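PDB 2Z4T: beta-galactoside alpha-2,6-sialyltransferase from Photobacterium sp., which probably transfers sialic acid from a CMP-activated donor to the galactose of acceptor sugars such as lactose, forming alpha-2,6 linkages. Local coordinates for residues A188-T202 with F219-D232. Residues are numbered along the deposited sequence; the frame is centred on the assembly and turned at random.
Sequences AQTKHRLNVKLSSNT and FNNVTVTNIDLYDD. With GAL (beta-D-galactopyranose), chain B.
Asn201 ND2 donates to Asp232 OD2 over 2.8 Å, and the N-H points almost straight at its acceptor (166°). Along the Asp232 side chain, CB packs against the Asn201 amide, 3.4 Å from ND2. CG lies anti to the backbone N (chi1 -171°), which carries the carboxylate to the galactose and leaves CG 3.4 Å from GAL O4. Each oxygen accepts from a different hydroxyl of the galactose: OD1 from GAL O6 at 2.6 Å, OD2 from GAL O4 as well as from Asn201. The amide and carboxylate planes stand 73° apart; the oxygen lies in the amide plane, yet ND2 meets it from above the carboxylate. Asn201 ND2 also donates to Asp122 OD1, so this second-shell amide joins Asp232, just past strand 222-230, to the end of strand 103-122. The galactose is further held by His123 and His204.

Strands 194-201 and 222-230 run nearly parallel, 4.6 Å apart at the closest approach of their axes, and with helix 205-216 they form a beta-alpha-beta crossover unit of the Rossmann-like N-terminal half of the GT-B fold. The site lies at the C-terminal ends of these strands, as is usual for Rossmann-like domains. Backbone bonds form a regular ladder except around Thr225, where Val196 O takes Thr225 N but the next rung is Leu198 N to Asn226 O, a one-residue slip consistent with a beta bulge; Thr225 itself leaves the extended conformation.

On the face toward helix 205-216, Leu198 CD1 approaches Val224 CG1 at 4.3 Å; Leu198 touches Leu213 and Ile227 touches Leu209, both on that helix. On the other face Ser199 OG lies in the plane of the Tyr230 ring, at its edge, 3.7 Å from CD1. At the far end Ala188 CB sits over the centre of the Phe219 ring, 3.7 Å from its centroid, a CH-pi contact.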
loop_
_atom_site.group_PDB
_atom_site.type_symbol
_atom_site.label_atom_id
_atom_site.label_comp_id
_atom_site.label_asym_id
_atom_site.label_seq_id
_atom_site.Cartn_x
_atom_site.Cartn_y
_atom_site.Cartn_z
ATOM N N ALA A 188 -17.062 0.821 -16.255
ATOM C CA ALA A 188 -18.328 1.448 -15.887
ATOM C C ALA A 188 -19.332 1.327 -17.024
ATOM O O ALA A 188 -20.536 1.192 -16.782
ATOM C CB ALA A 188 -18.114 2.907 -15.540
ATOM N N GLN A 189 -18.829 1.388 -18.257
ATOM C CA GLN A 189 -19.665 1.315 -19.444
ATOM C C GLN A 189 -20.119 -0.102 -19.731
ATOM O O GLN A 189 -21.141 -0.317 -20.363
ATOM C CB GLN A 189 -18.895 1.824 -20.657
ATOM C CG GLN A 189 -19.024 3.306 -20.898
ATOM C CD GLN A 189 -17.914 3.851 -21.769
ATOM O OE1 GLN A 189 -17.880 5.039 -22.062
ATOM N NE2 GLN A 189 -16.988 2.985 -22.177
ATOM N N THR A 190 -19.356 -1.056 -19.232
ATOM C CA THR A 190 -19.398 -2.431 -19.696
ATOM C C THR A 190 -20.012 -3.378 -18.664
ATOM O O THR A 190 -20.602 -4.385 -19.022
ATOM C CB THR A 190 -17.948 -2.838 -20.114
ATOM O OG1 THR A 190 -17.755 -2.480 -21.490
ATOM C CG2 THR A 190 -17.627 -4.321 -19.905
ATOM N N LYS A 191 -19.887 -3.047 -17.389
ATOM C CA LYS A 191 -20.421 -3.888 -16.331
ATOM C C LYS A 191 -21.813 -3.422 -15.917
ATOM O O LYS A 191 -22.073 -2.211 -15.797
ATOM C CB LYS A 191 -19.462 -3.895 -15.140
ATOM C CG LYS A 191 -18.106 -4.530 -15.468
ATOM C CD LYS A 191 -18.313 -5.935 -15.994
ATOM C CE LYS A 191 -17.086 -6.795 -15.802
ATOM N NZ LYS A 191 -16.057 -6.431 -16.796
ATOM N N HIS A 192 -22.728 -4.349 -15.690
ATOM C CA HIS A 192 -24.052 -3.825 -15.427
ATOM C C HIS A 192 -24.275 -3.204 -14.063
ATOM O O HIS A 192 -25.018 -2.218 -13.996
ATOM C CB HIS A 192 -25.200 -4.639 -16.039
ATOM C CG HIS A 192 -25.367 -4.347 -17.495
ATOM N ND1 HIS A 192 -26.371 -3.542 -17.984
ATOM C CD2 HIS A 192 -24.581 -4.653 -18.555
ATOM C CE1 HIS A 192 -26.227 -3.411 -19.291
ATOM N NE2 HIS A 192 -25.148 -4.075 -19.661
ATOM N N ARG A 193 -23.595 -3.692 -13.027
ATOM C CA ARG A 193 -23.464 -2.985 -11.755
ATOM C C ARG A 193 -21.970 -3.148 -11.419
ATOM O O ARG A 193 -21.367 -4.142 -11.815
ATOM C CB ARG A 193 -24.365 -3.585 -10.662
ATOM C CG ARG A 193 -24.088 -5.071 -10.390
ATOM C CD ARG A 193 -24.946 -5.664 -9.294
ATOM N NE ARG A 193 -24.797 -7.123 -9.273
ATOM C CZ ARG A 193 -24.874 -7.879 -8.173
ATOM N NH1 ARG A 193 -25.088 -7.316 -6.974
ATOM N NH2 ARG A 193 -24.720 -9.197 -8.260
ATOM N N LEU A 194 -21.381 -2.171 -10.722
ATOM C CA LEU A 194 -19.951 -2.177 -10.426
ATOM C C LEU A 194 -19.670 -1.588 -9.050
ATOM O O LEU A 194 -20.039 -0.439 -8.771
ATOM C CB LEU A 194 -19.150 -1.423 -11.506
ATOM C CG LEU A 194 -17.617 -1.538 -11.429
ATOM C CD1 LEU A 194 -17.118 -2.985 -11.708
ATOM C CD2 LEU A 194 -16.913 -0.526 -12.350
ATOM N N ASN A 195 -19.056 -2.400 -8.188
ATOM C CA ASN A 195 -18.484 -1.904 -6.945
ATOM C C ASN A 195 -17.041 -1.456 -7.176
ATOM O O ASN A 195 -16.232 -2.210 -7.733
ATOM C CB ASN A 195 -18.555 -2.958 -5.833
ATOM C CG ASN A 195 -19.973 -3.173 -5.321
ATOM O OD1 ASN A 195 -20.837 -2.289 -5.412
ATOM N ND2 ASN A 195 -20.221 -4.356 -4.784
ATOM N N VAL A 196 -16.738 -0.222 -6.777
ATOM C CA VAL A 196 -15.369 0.313 -6.869
ATOM C C VAL A 196 -14.804 0.672 -5.490
ATOM O O VAL A 196 -15.450 1.367 -4.695
ATOM C CB VAL A 196 -15.284 1.555 -7.795
ATOM C CG1 VAL A 196 -13.878 2.122 -7.811
ATOM C CG2 VAL A 196 -15.725 1.207 -9.199
ATOM N N LYS A 197 -13.614 0.159 -5.198
ATOM C CA LYS A 197 -12.796 0.678 -4.095
ATOM C C LYS A 197 -11.637 1.510 -4.652
ATOM O O LYS A 197 -11.052 1.163 -5.685
ATOM C CB LYS A 197 -12.248 -0.459 -3.271
ATOM C CG LYS A 197 -13.234 -1.027 -2.292
ATOM C CD LYS A 197 -12.749 -2.392 -1.846
ATOM C CE LYS A 197 -12.913 -2.610 -0.335
ATOM N NZ LYS A 197 -11.674 -2.264 0.434
ATOM N N LEU A 198 -11.320 2.610 -3.983
ATOM C CA LEU A 198 -10.223 3.459 -4.410
ATOM C C LEU A 198 -9.253 3.642 -3.263
ATOM O O LEU A 198 -9.660 3.715 -2.086
ATOM C CB LEU A 198 -10.712 4.828 -4.899
ATOM C CG LEU A 198 -11.683 4.898 -6.084
ATOM C CD1 LEU A 198 -12.148 6.325 -6.288
ATOM C CD2 LEU A 198 -11.087 4.337 -7.389
ATOM N N SER A 199 -7.969 3.714 -3.609
ATOM C CA SER A 199 -6.933 3.875 -2.623
ATOM C C SER A 199 -5.847 4.816 -3.129
ATOM O O SER A 199 -5.352 4.673 -4.251
ATOM C CB SER A 199 -6.319 2.518 -2.247
ATOM O OG SER A 199 -5.414 2.668 -1.156
ATOM N N SER A 200 -5.458 5.762 -2.283
ATOM C CA SER A 200 -4.429 6.705 -2.656
ATOM C C SER A 200 -3.552 7.144 -1.506
ATOM O O SER A 200 -3.986 7.166 -0.343
ATOM C CB SER A 200 -5.037 7.956 -3.290
ATOM O OG SER A 200 -4.031 8.934 -3.513
ATOM N N ASN A 201 -2.306 7.463 -1.870
ATOM C CA ASN A 201 -1.475 8.443 -1.171
ATOM C C ASN A 201 -2.359 9.625 -0.708
ATOM O O ASN A 201 -3.087 10.213 -1.511
ATOM C CB ASN A 201 -0.372 8.903 -2.147
ATOM C CG ASN A 201 0.589 9.910 -1.544
ATOM O OD1 ASN A 201 0.191 11.015 -1.147
ATOM N ND2 ASN A 201 1.881 9.554 -1.524
ATOM N N THR A 202 -2.312 9.941 0.584
ATOM C CA THR A 202 -3.181 10.960 1.165
ATOM C C THR A 202 -2.894 12.361 0.624
ATOM O O THR A 202 -3.797 12.997 0.034
ATOM C CB THR A 202 -3.127 10.928 2.720
ATOM O OG1 THR A 202 -3.497 9.615 3.175
ATOM C CG2 THR A 202 -4.076 11.959 3.342
ATOM N N PHE A 219 -21.998 7.888 -13.694
ATOM C CA PHE A 219 -22.397 6.481 -13.878
ATOM C C PHE A 219 -23.231 5.899 -12.728
ATOM O O PHE A 219 -22.687 5.532 -11.687
ATOM C CB PHE A 219 -21.159 5.614 -14.065
ATOM C CG PHE A 219 -20.557 5.728 -15.402
ATOM C CD1 PHE A 219 -19.463 6.562 -15.610
ATOM C CD2 PHE A 219 -21.080 5.013 -16.467
ATOM C CE1 PHE A 219 -18.880 6.680 -16.866
ATOM C CE2 PHE A 219 -20.504 5.127 -17.736
ATOM C CZ PHE A 219 -19.396 5.969 -17.931
ATOM N N ASN A 220 -24.534 5.764 -12.936
ATOM C CA ASN A 220 -25.435 5.362 -11.851
ATOM C C ASN A 220 -25.335 3.909 -11.453
ATOM O O ASN A 220 -25.788 3.515 -10.379
ATOM C CB ASN A 220 -26.881 5.731 -12.184
ATOM C CG ASN A 220 -27.152 7.203 -11.971
ATOM O OD1 ASN A 220 -26.481 7.857 -11.163
ATOM N ND2 ASN A 220 -28.127 7.739 -12.693
ATOM N N ASN A 221 -24.730 3.118 -12.322
ATOM C CA ASN A 221 -24.523 1.715 -12.047
ATOM C C ASN A 221 -23.271 1.444 -11.215
ATOM O O ASN A 221 -23.043 0.305 -10.800
ATOM C CB ASN A 221 -24.442 0.947 -13.358
ATOM C CG ASN A 221 -23.236 1.346 -14.195
ATOM O OD1 ASN A 221 -22.519 0.476 -14.708
ATOM N ND2 ASN A 221 -22.995 2.656 -14.325
ATOM N N VAL A 222 -22.450 2.471 -10.983
ATOM C CA VAL A 222 -21.253 2.271 -10.151
ATOM C C VAL A 222 -21.353 2.801 -8.721
ATOM O O VAL A 222 -21.812 3.910 -8.482
ATOM C CB VAL A 222 -19.875 2.539 -10.887
ATOM C CG1 VAL A 222 -20.070 2.875 -12.323
ATOM C CG2 VAL A 222 -19.034 3.575 -10.186
ATOM N N THR A 223 -20.968 1.967 -7.770
ATOM C CA THR A 223 -20.963 2.382 -6.394
ATOM C C THR A 223 -19.523 2.396 -5.872
ATOM O O THR A 223 -18.823 1.385 -5.884
ATOM C CB THR A 223 -21.867 1.491 -5.544
ATOM O OG1 THR A 223 -23.163 1.476 -6.148
ATOM C CG2 THR A 223 -21.990 2.038 -4.111
ATOM N N VAL A 224 -19.089 3.579 -5.453
ATOM C CA VAL A 224 -17.809 3.732 -4.810
ATOM C C VAL A 224 -18.004 3.298 -3.368
ATOM O O VAL A 224 -18.519 4.056 -2.561
ATOM C CB VAL A 224 -17.302 5.185 -4.911
ATOM C CG1 VAL A 224 -15.877 5.305 -4.352
ATOM C CG2 VAL A 224 -17.358 5.658 -6.374
ATOM N N THR A 225 -17.608 2.071 -3.047
ATOM C CA THR A 225 -17.912 1.543 -1.725
ATOM C C THR A 225 -16.959 2.026 -0.637
ATOM O O THR A 225 -17.336 2.052 0.534
ATOM C CB THR A 225 -18.016 0.001 -1.705
ATOM O OG1 THR A 225 -16.727 -0.584 -1.945
ATOM C CG2 THR A 225 -19.025 -0.479 -2.749
ATOM N N ASN A 226 -15.746 2.430 -1.025
ATOM C CA ASN A 226 -14.722 2.890 -0.064
ATOM C C ASN A 226 -13.568 3.630 -0.735
ATOM O O ASN A 226 -13.139 3.279 -1.854
ATOM C CB ASN A 226 -14.151 1.716 0.771
ATOM C CG ASN A 226 -13.127 2.176 1.820
ATOM O OD1 ASN A 226 -13.496 2.754 2.855
ATOM N ND2 ASN A 226 -11.835 1.934 1.550
ATOM N N ILE A 227 -13.072 4.650 -0.038
ATOM C CA ILE A 227 -11.806 5.284 -0.379
ATOM C C ILE A 227 -10.867 5.152 0.809
ATOM O O ILE A 227 -11.185 5.577 1.924
ATOM C CB ILE A 227 -11.970 6.773 -0.781
ATOM C CG1 ILE A 227 -13.075 6.921 -1.843
ATOM C CG2 ILE A 227 -10.641 7.338 -1.252
ATOM C CD1 ILE A 227 -13.322 8.331 -2.305
ATOM N N ASP A 228 -9.718 4.525 0.562
ATOM C CA ASP A 228 -8.644 4.408 1.552
ATOM C C ASP A 228 -7.595 5.470 1.304
ATOM O O ASP A 228 -7.143 5.655 0.169
ATOM C CB ASP A 228 -7.971 3.044 1.451
ATOM C CG ASP A 228 -8.727 1.958 2.183
ATOM O OD1 ASP A 228 -9.436 2.278 3.168
ATOM O OD2 ASP A 228 -8.585 0.766 1.772
ATOM N N LEU A 229 -7.193 6.150 2.364
ATOM C CA LEU A 229 -6.116 7.123 2.276
ATOM C C LEU A 229 -4.943 6.725 3.188
ATOM O O LEU A 229 -5.106 6.581 4.414
ATOM C CB LEU A 229 -6.655 8.524 2.583
ATOM C CG LEU A 229 -7.811 8.742 1.592
ATOM C CD1 LEU A 229 -9.098 9.239 2.248
ATOM C CD2 LEU A 229 -7.411 9.523 0.326
ATOM N N TYR A 230 -3.781 6.512 2.576
ATOM C CA TYR A 230 -2.586 6.115 3.293
ATOM C C TYR A 230 -1.598 7.240 3.120
ATOM O O TYR A 230 -1.385 7.690 1.988
ATOM C CB TYR A 230 -2.001 4.809 2.723
ATOM C CG TYR A 230 -2.816 3.569 3.012
ATOM C CD1 TYR A 230 -3.614 2.984 2.026
ATOM C CD2 TYR A 230 -2.798 2.982 4.277
ATOM C CE1 TYR A 230 -4.401 1.834 2.292
ATOM C CE2 TYR A 230 -3.559 1.820 4.561
ATOM C CZ TYR A 230 -4.357 1.265 3.561
ATOM O OH TYR A 230 -5.089 0.133 3.844
ATOM N N ASP A 231 -1.014 7.698 4.233
ATOM C CA ASP A 231 -0.052 8.811 4.242
ATOM C C ASP A 231 1.195 8.534 3.413
ATOM O O ASP A 231 1.786 7.466 3.507
ATOM C CB ASP A 231 0.416 9.125 5.666
ATOM C CG ASP A 231 -0.663 9.749 6.520
ATOM O OD1 ASP A 231 -1.572 10.370 5.936
ATOM O OD2 ASP A 231 -0.604 9.606 7.770
ATOM N N ASP A 232 1.595 9.532 2.630
ATOM C CA ASP A 232 2.886 9.545 1.969
ATOM C C ASP A 232 3.965 9.249 3.002
ATOM O O ASP A 232 4.866 8.446 2.755
ATOM C CB ASP A 232 3.099 10.919 1.339
ATOM C CG ASP A 232 4.317 10.972 0.455
ATOM O OD1 ASP A 232 5.462 10.886 0.978
ATOM O OD2 ASP A 232 4.110 11.121 -0.773
HETATM C C1 GAL B . 7.998 13.652 -4.336
HETATM C C2 GAL B . 6.798 14.570 -4.119
HETATM C C3 GAL B . 6.589 14.781 -2.622
HETATM C C4 GAL B . 6.539 13.435 -1.887
HETATM C C5 GAL B . 7.729 12.543 -2.253
HETATM C C6 GAL B . 7.600 11.118 -1.707
HETATM O O2 GAL B . 7.005 15.795 -4.807
HETATM O O3 GAL B . 5.391 15.508 -2.391
HETATM O O4 GAL B . 5.323 12.796 -2.210
HETATM O O5 GAL B . 7.805 12.432 -3.653
HETATM O O6 GAL B . 7.677 11.066 -0.298
HETATM O O HOH W 1 -10.612 1.352 -0.807
HETATM O O HOH W 2 -6.148 0.133 -0.218
HETATM O O HOH W 3 -4.160 9.168 5.686
#